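Local structure of tRNA (guanine(9)-N1)-methyltransferase (Schizosaccharomyces pombe, 4JWH) at residues A[97-102]-A[137-142]; A[104-109]-A[142-147]; A[111-116]-A[150-155]. The protein transfers a methyl group from S-adenosyl-L-methionine to N1 of guanosine 9 in cytoplasmic tRNA, working as a monomeric SPOUT-type methyltransferase. All blocks are in the same frame, centred on the assembly; numbering follows the deposited sequence.

How the contacts relate
The three contacts follow one beta-alpha-beta unit: strand 105-109, helix 118-137 and strand 143-147. Contact 1 joins the loops leading into the two strands, contact 2 is their parallel pairing, and contact 3 lies beyond their C-terminal ends, where the loop before helix 118-137 meets the start of helix 151-161. Along the chain the first segments come in the order 1, 2, 3 and the second segments repeat it, so the contacts cross. Contacts 1 and 2 share Val142, their centres 15 Å apart; the centre of contact 3 is 17 Å from that of contact 2 and 30 Å from that of contact 1. S-adenosyl-L-homocysteine is bound near Asp109 of contact 2, while contact 1 lies at the opposite end of the strands.

Contact 1: A[97-102]-A[137-142]; sequences GKVVPS and TALHPV
Two backbone hydrogen bonds tie Val100 and Ser102 to the segment 137-142: Val100 N gives its proton to Leu139 O at 3.0 Å, and Ser102 N gives its own to Pro141 O at 2.9 Å. Around the same carbonyls gather CA-H...O contacts, from Val99 CA to Leu139 O and from Pro101 CA to Pro141 O.

Between these two bonds the His140 side chain takes over. Its ND1 donates to Val100 O across a short 2.6 Å, and the bond is well formed at both ends: the oxygen lies within 5° of the imidazole plane and receives the proton on a lone pair in its own carbonyl plane. With CG anti to the carbonyl carbon (chi1 -52°), the ring is placed with its edge toward Val100 O, and Val100 CB rests 3.8 Å from ND1.

The apolar contacts are fewer. Val99 CG1 meets Pro141 CD at 3.8 Å, the two side chains crossing at about a right angle. Leu139 CD1 also lies against a polar atom, Lys98 O. Leu139 and His140 touch Glu266 and Leu265 of helix 254-267.

Ser102 OG turns to Glu205 and Ile104 N. Since a carbonyl oxygen can only accept, ND1 must carry a proton; polar bonds set the register of the two loops entering neighbouring strands, with Val99, Leu139 and Pro141 adding apolar cover.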
loop_
_atom_site.group_PDB
_atom_site.type_symbol
_atom_site.label_atom_id
_atom_site.label_comp_id
_atom_site.label_asym_id
_atom_site.label_seq_id
_atom_site.Cartn_x
_atom_site.Cartn_y
_atom_site.Cartn_z
ATOM N N GLY A 97 1.913 13.397 -20.113
ATOM C CA GLY A 97 3.032 14.194 -19.645
ATOM C C GLY A 97 4.237 13.423 -19.170
ATOM O O GLY A 97 4.351 12.226 -19.389
ATOM N N LYS A 98 5.157 14.136 -18.533
ATOM C CA LYS A 98 6.502 13.603 -18.318
ATOM C C LYS A 98 6.563 12.771 -17.038
ATOM O O LYS A 98 6.050 13.193 -16.026
ATOM C CB LYS A 98 7.502 14.751 -18.247
ATOM C CG LYS A 98 8.907 14.371 -17.733
ATOM C CD LYS A 98 9.671 15.638 -17.324
ATOM C CE LYS A 98 11.069 15.322 -16.764
ATOM N NZ LYS A 98 11.845 14.437 -17.659
ATOM N N VAL A 99 7.194 11.600 -17.102
ATOM C CA VAL A 99 7.328 10.750 -15.935
ATOM C C VAL A 99 8.394 11.334 -15.001
ATOM O O VAL A 99 9.545 11.512 -15.395
ATOM C CB VAL A 99 7.604 9.267 -16.311
ATOM C CG1 VAL A 99 7.998 8.441 -15.066
ATOM C CG2 VAL A 99 6.368 8.653 -16.962
ATOM N N VAL A 100 7.979 11.681 -13.784
ATOM C CA VAL A 100 8.889 12.206 -12.761
ATOM C C VAL A 100 8.740 11.413 -11.451
ATOM O O VAL A 100 7.753 11.583 -10.743
ATOM C CB VAL A 100 8.656 13.731 -12.478
ATOM C CG1 VAL A 100 9.558 14.216 -11.329
ATOM C CG2 VAL A 100 8.918 14.581 -13.726
ATOM N N PRO A 101 9.726 10.557 -11.120
ATOM C CA PRO A 101 9.677 9.786 -9.884
ATOM C C PRO A 101 9.425 10.680 -8.672
ATOM O O PRO A 101 9.888 11.813 -8.620
ATOM C CB PRO A 101 11.073 9.177 -9.799
ATOM C CG PRO A 101 11.516 9.071 -11.210
ATOM C CD PRO A 101 10.952 10.275 -11.890
ATOM N N SER A 102 8.659 10.161 -7.726
ATOM C CA SER A 102 8.413 10.811 -6.454
ATOM C C SER A 102 9.460 10.283 -5.464
ATOM O O SER A 102 9.906 9.149 -5.566
ATOM C CB SER A 102 6.993 10.422 -5.992
ATOM O OG SER A 102 6.730 10.788 -4.644
ATOM N N THR A 137 3.767 2.120 -14.415
ATOM C CA THR A 137 3.150 2.960 -15.426
ATOM C C THR A 137 2.767 4.333 -14.854
ATOM O O THR A 137 2.239 5.184 -15.577
ATOM C CB THR A 137 1.880 2.286 -16.044
ATOM O OG1 THR A 137 0.935 1.985 -15.011
ATOM C CG2 THR A 137 2.230 1.020 -16.806
ATOM N N ALA A 138 3.025 4.548 -13.558
ATOM C CA ALA A 138 2.554 5.757 -12.887
ATOM C C ALA A 138 3.291 6.994 -13.418
ATOM O O ALA A 138 4.466 6.903 -13.820
ATOM C CB ALA A 138 2.758 5.637 -11.392
ATOM N N LEU A 139 2.623 8.134 -13.419
ATOM C CA LEU A 139 3.284 9.374 -13.802
ATOM C C LEU A 139 4.411 9.711 -12.803
ATOM O O LEU A 139 5.461 10.230 -13.194
ATOM C CB LEU A 139 2.281 10.527 -13.936
ATOM C CG LEU A 139 2.819 11.858 -14.499
ATOM C CD1 LEU A 139 3.224 11.679 -15.974
ATOM C CD2 LEU A 139 1.844 13.027 -14.333
ATOM N N HIS A 140 4.204 9.373 -11.529
ATOM C CA HIS A 140 5.218 9.548 -10.488
ATOM C C HIS A 140 5.489 8.266 -9.707
ATOM O O HIS A 140 4.941 8.080 -8.631
ATOM C CB HIS A 140 4.804 10.675 -9.512
ATOM C CG HIS A 140 4.452 11.953 -10.196
ATOM N ND1 HIS A 140 5.395 12.741 -10.827
ATOM C CD2 HIS A 140 3.260 12.553 -10.404
ATOM C CE1 HIS A 140 4.795 13.786 -11.365
ATOM N NE2 HIS A 140 3.504 13.697 -11.117
ATOM N N PRO A 141 6.340 7.373 -10.239
ATOM C CA PRO A 141 6.581 6.153 -9.497
ATOM C C PRO A 141 7.234 6.462 -8.163
ATOM O O PRO A 141 8.003 7.399 -8.065
ATOM C CB PRO A 141 7.574 5.368 -10.368
ATOM C CG PRO A 141 7.789 6.152 -11.582
ATOM C CD PRO A 141 6.963 7.373 -11.575
ATOM N N VAL A 142 6.926 5.648 -7.161
ATOM C CA VAL A 142 7.542 5.764 -5.863
ATOM C C VAL A 142 8.501 4.618 -5.666
ATOM O O VAL A 142 8.600 3.738 -6.539
ATOM C CB VAL A 142 6.458 5.724 -4.743
ATOM C CG1 VAL A 142 5.519 6.886 -4.921
ATOM C CG2 VAL A 142 5.682 4.406 -4.767
#

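Contact 2: A[104-109]-A[142-147]; sequences IRIVLD and VELFAT
Arg105 and Phe145 run alongside each other from the same face of the sheet. Arg105 CG sits 3.6 Å from Phe145 CE2, and the arginine chain then bends at chi2 and chi3, leaving its guanidinium turned 70° from the ring plane. Further along that face Val107 is set obliquely to Phe145, its CG2 near Phe145 CB, the carbon that carries the ring, and stands at about a right angle to Thr147, whose OG1 is 3.3 Å from Val107 CG1. Placed between backbone N and carbonyl carbon (chi1 59°), this hydroxyl also donates to a water at 2.7 Å, which in turn donates to Asp109 OD1 at 2.6 Å.

The strand side chains on the other face, Ile106, Leu108, Leu144 and Ala146, are aliphatic, and Leu144 extends CD1 to Leu108 CG at 3.9 Å; just before the strand, Val142 CG2 packs on Ile106 CG1 at 4.0 Å. Between the two faces the backbones pair in parallel through five hydrogen bonds, the shortest Leu108 N to Phe145 O at 2.7 Å.

Joined through helix 118-137, these adjacent strands form a beta-alpha-beta unit of the parallel sheet. Asp109 OD2 is held by Lys227 and Tyr191 close to the cofactor pocket. Strand 208-212 flanks strand 105-109, and strand 171-173 lies beyond strand 143-147; helix 254-267 covers Ile106 and Val142, while Tyr178 lies against Val107 and Thr147.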
loop_
_atom_site.group_PDB
_atom_site.type_symbol
_atom_site.label_atom_id
_atom_site.label_comp_id
_atom_site.label_asym_id
_atom_site.label_seq_id
_atom_site.Cartn_x
_atom_site.Cartn_y
_atom_site.Cartn_z
ATOM N N ILE A 104 8.610 9.733 -2.451
ATOM C CA ILE A 104 7.826 8.954 -1.468
ATOM C C ILE A 104 8.206 7.472 -1.438
ATOM O O ILE A 104 8.500 6.882 -2.486
ATOM C CB ILE A 104 6.304 9.162 -1.669
ATOM C CG1 ILE A 104 5.962 10.609 -1.314
ATOM C CG2 ILE A 104 5.459 8.202 -0.794
ATOM C CD1 ILE A 104 4.637 11.150 -1.915
ATOM N N ARG A 105 8.255 6.899 -0.227
ATOM C CA ARG A 105 8.317 5.455 -0.033
ATOM C C ARG A 105 6.911 4.986 0.299
ATOM O O ARG A 105 6.243 5.607 1.118
ATOM C CB ARG A 105 9.247 5.061 1.118
ATOM C CG ARG A 105 10.737 4.972 0.740
ATOM C CD ARG A 105 11.269 6.264 0.139
ATOM N NE ARG A 105 11.065 7.441 0.987
ATOM C CZ ARG A 105 11.852 7.793 2.007
ATOM N NH1 ARG A 105 12.890 7.025 2.360
ATOM N NH2 ARG A 105 11.584 8.907 2.681
ATOM N N ILE A 106 6.467 3.911 -0.340
ATOM C CA ILE A 106 5.234 3.229 0.098
ATOM C C ILE A 106 5.583 1.827 0.548
ATOM O O ILE A 106 6.232 1.094 -0.168
ATOM C CB ILE A 106 4.107 3.227 -0.984
ATOM C CG1 ILE A 106 3.666 4.677 -1.299
ATOM C CG2 ILE A 106 2.923 2.291 -0.542
ATOM C CD1 ILE A 106 2.466 4.823 -2.284
ATOM N N VAL A 107 5.146 1.463 1.743
ATOM C CA VAL A 107 5.483 0.168 2.339
ATOM C C VAL A 107 4.277 -0.773 2.361
ATOM O O VAL A 107 3.226 -0.444 2.954
ATOM C CB VAL A 107 5.959 0.339 3.800
ATOM C CG1 VAL A 107 6.192 -0.985 4.461
ATOM C CG2 VAL A 107 7.204 1.251 3.890
ATOM N N LEU A 108 4.442 -1.958 1.773
ATOM C CA LEU A 108 3.510 -3.038 2.047
ATOM C C LEU A 108 3.998 -3.803 3.286
ATOM O O LEU A 108 5.083 -4.441 3.268
ATOM C CB LEU A 108 3.325 -3.939 0.823
ATOM C CG LEU A 108 3.093 -3.216 -0.513
ATOM C CD1 LEU A 108 2.923 -4.179 -1.676
ATOM C CD2 LEU A 108 1.934 -2.181 -0.448
ATOM N N ASP A 109 3.223 -3.688 4.374
ATOM C CA ASP A 109 3.570 -4.316 5.638
ATOM C C ASP A 109 3.095 -5.763 5.566
ATOM O O ASP A 109 1.910 -6.049 5.741
ATOM C CB ASP A 109 2.913 -3.589 6.820
ATOM C CG ASP A 109 3.096 -4.316 8.154
ATOM O OD1 ASP A 109 3.987 -5.192 8.295
ATOM O OD2 ASP A 109 2.367 -3.965 9.096
ATOM N N VAL A 142 6.926 5.648 -7.161
ATOM C CA VAL A 142 7.542 5.764 -5.863
ATOM C C VAL A 142 8.501 4.618 -5.666
ATOM O O VAL A 142 8.600 3.738 -6.539
ATOM C CB VAL A 142 6.458 5.724 -4.743
ATOM C CG1 VAL A 142 5.519 6.886 -4.921
ATOM C CG2 VAL A 142 5.682 4.406 -4.767
ATOM N N GLU A 143 9.169 4.587 -4.510
ATOM C CA GLU A 143 9.876 3.378 -4.099
ATOM C C GLU A 143 8.935 2.504 -3.274
ATOM O O GLU A 143 8.466 2.904 -2.181
ATOM C CB GLU A 143 11.189 3.692 -3.331
ATOM C CG GLU A 143 12.375 4.158 -4.230
ATOM C CD GLU A 143 12.981 3.108 -5.184
ATOM O OE1 GLU A 143 12.764 1.878 -5.075
ATOM O OE2 GLU A 143 13.735 3.533 -6.077
ATOM N N LEU A 144 8.645 1.332 -3.834
ATOM C CA LEU A 144 7.820 0.314 -3.208
ATOM C C LEU A 144 8.627 -0.640 -2.329
ATOM O O LEU A 144 9.597 -1.235 -2.783
ATOM C CB LEU A 144 7.040 -0.468 -4.287
ATOM C CG LEU A 144 5.964 -1.481 -3.852
ATOM C CD1 LEU A 144 4.955 -0.785 -2.957
ATOM C CD2 LEU A 144 5.252 -2.156 -5.093
ATOM N N PHE A 145 8.230 -0.778 -1.065
ATOM C CA PHE A 145 8.878 -1.701 -0.149
ATOM C C PHE A 145 7.870 -2.749 0.219
ATOM O O PHE A 145 6.646 -2.455 0.307
ATOM C CB PHE A 145 9.383 -1.012 1.133
ATOM C CG PHE A 145 10.680 -0.236 0.948
ATOM C CD1 PHE A 145 11.871 -0.656 1.573
ATOM C CD2 PHE A 145 10.701 0.906 0.163
ATOM C CE1 PHE A 145 13.060 0.059 1.413
ATOM C CE2 PHE A 145 11.880 1.627 -0.009
ATOM C CZ PHE A 145 13.080 1.182 0.609
ATOM N N ALA A 146 8.366 -3.969 0.406
ATOM C CA ALA A 146 7.566 -5.048 1.003
ATOM C C ALA A 146 8.312 -5.572 2.251
ATOM O O ALA A 146 9.321 -6.309 2.139
ATOM C CB ALA A 146 7.346 -6.144 0.010
ATOM N N THR A 147 7.830 -5.194 3.433
ATOM C CA THR A 147 8.558 -5.488 4.678
ATOM C C THR A 147 7.976 -6.697 5.424
ATOM O O THR A 147 6.805 -7.043 5.234
ATOM C CB THR A 147 8.659 -4.221 5.608
ATOM O OG1 THR A 147 7.342 -3.745 5.935
ATOM C CG2 THR A 147 9.453 -3.090 4.922
HETATM O O HOH W 1 6.609 -4.853 8.317
#

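Contact 3: A[111-116]-A[150-155]; sequences AFDDLM and GGRLKT
With chi1 at -145°, away from the staggered positions, Asp113 carries its carboxylate to the start of helix 151-161, and Arg152 answers with a chain that is extended at chi2 and bent at chi3 (-59°), so that its guanidinium doubles back toward the segment 111-116. The two side chains pass each other at a slant, their flat ends perpendicular.

Each carboxylate oxygen takes a backbone amide of the helix's first turn. Asp113 OD2 uses its syn lone pair for Leu153 N at 3.0 Å; OD1 accepts from Arg152 N at 3.2 Å, also on the syn side but with the donor out of the carboxylate plane. OD1 has a further, weak bond from Arg152 NE at 3.3 Å, which makes the pair a salt bridge. The carboxylate thus meets the beginning of the helix from a residue distant in sequence, and its charge is likely to be steadied by the helix's positive end.

Here the loop between strand 105-109 and helix 118-137 meets the helix that follows strand 143-147, beyond the C-terminal ends of both strands of the beta-alpha-beta unit; the side chain of Met116 is about 6 Å from that of Asp216, the proton acceptor. An asparagine in place of Asp113 has no charge to pair with Arg152, and would probably leave the guanidinium less firmly held and one of the two helix amides without its acceptor.

Beyond the salt bridge, Arg152 NH2 bonds to Met116 O at 2.8 Å, in the carbonyl plane, with the oxygen exactly in the guanidinium plane, and NH1 adds a weak bond. Ile121 of helix 118-137 touches both Asp113 and Arg152.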
loop_
_atom_site.group_PDB
_atom_site.type_symbol
_atom_site.label_atom_id
_atom_site.label_comp_id
_atom_site.label_asym_id
_atom_site.label_seq_id
_atom_site.Cartn_x
_atom_site.Cartn_y
_atom_site.Cartn_z
ATOM N N ALA A 111 3.518 -8.386 7.485
ATOM C CA ALA A 111 3.668 -9.098 8.749
ATOM C C ALA A 111 2.530 -10.017 9.152
ATOM O O ALA A 111 2.557 -10.562 10.264
ATOM C CB ALA A 111 3.943 -8.083 9.895
ATOM N N PHE A 112 1.539 -10.223 8.281
ATOM C CA PHE A 112 0.275 -10.887 8.729
ATOM C C PHE A 112 -0.005 -12.257 8.083
ATOM O O PHE A 112 -1.143 -12.727 8.077
ATOM C CB PHE A 112 -0.934 -9.961 8.510
ATOM C CG PHE A 112 -0.689 -8.548 8.928
ATOM C CD1 PHE A 112 -0.710 -8.193 10.284
ATOM C CD2 PHE A 112 -0.408 -7.572 7.975
ATOM C CE1 PHE A 112 -0.453 -6.878 10.679
ATOM C CE2 PHE A 112 -0.162 -6.265 8.356
ATOM C CZ PHE A 112 -0.180 -5.913 9.713
ATOM N N ASP A 113 1.039 -12.862 7.516
ATOM C CA ASP A 113 0.976 -14.202 6.893
ATOM C C ASP A 113 0.135 -15.184 7.737
ATOM O O ASP A 113 -0.748 -15.868 7.220
ATOM C CB ASP A 113 2.409 -14.748 6.729
ATOM C CG ASP A 113 2.598 -15.591 5.476
ATOM O OD1 ASP A 113 2.538 -16.833 5.625
ATOM O OD2 ASP A 113 2.845 -15.027 4.369
ATOM N N ASP A 114 0.387 -15.232 9.039
ATOM C CA ASP A 114 -0.321 -16.178 9.922
ATOM C C ASP A 114 -1.829 -15.903 10.093
ATOM O O ASP A 114 -2.561 -16.769 10.603
ATOM C CB ASP A 114 0.342 -16.223 11.307
ATOM C CG ASP A 114 1.749 -16.781 11.266
ATOM O OD1 ASP A 114 2.012 -17.721 10.476
ATOM O OD2 ASP A 114 2.587 -16.286 12.027
ATOM N N LEU A 115 -2.296 -14.728 9.684
ATOM C CA LEU A 115 -3.733 -14.416 9.834
ATOM C C LEU A 115 -4.576 -14.800 8.622
ATOM O O LEU A 115 -5.809 -14.709 8.658
ATOM C CB LEU A 115 -3.950 -12.933 10.183
ATOM C CG LEU A 115 -3.191 -12.412 11.404
ATOM C CD1 LEU A 115 -3.523 -10.952 11.690
ATOM C CD2 LEU A 115 -3.460 -13.305 12.631
ATOM N N MET A 116 -3.921 -15.233 7.547
ATOM C CA MET A 116 -4.626 -15.510 6.297
ATOM C C MET A 116 -4.663 -16.999 5.901
ATOM O O MET A 116 -3.653 -17.695 6.016
ATOM C CB MET A 116 -3.966 -14.713 5.160
ATOM C CG MET A 116 -4.295 -13.226 5.160
ATOM S SD MET A 116 -3.348 -12.344 3.889
ATOM C CE MET A 116 -1.824 -12.058 4.825
ATOM N N GLY A 150 8.202 -12.686 3.416
ATOM C CA GLY A 150 8.635 -14.067 3.579
ATOM C C GLY A 150 7.456 -15.010 3.674
ATOM O O GLY A 150 6.330 -14.676 3.243
ATOM N N GLY A 151 7.706 -16.200 4.209
ATOM C CA GLY A 151 6.630 -17.171 4.462
ATOM C C GLY A 151 5.849 -17.529 3.202
ATOM O O GLY A 151 6.398 -17.547 2.116
ATOM N N ARG A 152 4.557 -17.783 3.373
ATOM C CA ARG A 152 3.706 -18.329 2.333
ATOM C C ARG A 152 3.441 -17.334 1.225
ATOM O O ARG A 152 3.216 -17.715 0.068
ATOM C CB ARG A 152 2.391 -18.821 2.938
ATOM C CG ARG A 152 2.493 -20.171 3.651
ATOM C CD ARG A 152 1.115 -20.552 4.172
ATOM N NE ARG A 152 0.623 -19.525 5.077
ATOM C CZ ARG A 152 -0.643 -19.142 5.192
ATOM N NH1 ARG A 152 -1.606 -19.666 4.447
ATOM N NH2 ARG A 152 -0.943 -18.208 6.061
ATOM N N LEU A 153 3.477 -16.048 1.566
ATOM C CA LEU A 153 3.404 -14.998 0.532
ATOM C C LEU A 153 4.598 -15.084 -0.417
ATOM O O LEU A 153 4.421 -15.119 -1.630
ATOM C CB LEU A 153 3.267 -13.589 1.167
ATOM C CG LEU A 153 3.125 -12.402 0.213
ATOM C CD1 LEU A 153 1.840 -12.511 -0.674
ATOM C CD2 LEU A 153 3.154 -11.041 0.978
ATOM N N LYS A 154 5.812 -15.110 0.122
ATOM C CA LYS A 154 7.021 -15.176 -0.709
ATOM C C LYS A 154 7.065 -16.474 -1.553
ATOM O O LYS A 154 7.417 -16.450 -2.718
ATOM C CB LYS A 154 8.281 -15.063 0.161
ATOM C CG LYS A 154 9.607 -15.054 -0.620
ATOM C CD LYS A 154 10.805 -15.033 0.340
ATOM C CE LYS A 154 12.116 -14.898 -0.409
ATOM N NZ LYS A 154 12.205 -16.005 -1.435
ATOM N N THR A 155 6.729 -17.596 -0.950
ATOM C CA THR A 155 6.641 -18.868 -1.711
ATOM C C THR A 155 5.636 -18.740 -2.872
ATOM O O THR A 155 5.991 -18.921 -4.038
ATOM C CB THR A 155 6.241 -19.986 -0.770
ATOM O OG1 THR A 155 7.201 -20.035 0.299
ATOM C CG2 THR A 155 6.139 -21.365 -1.490
#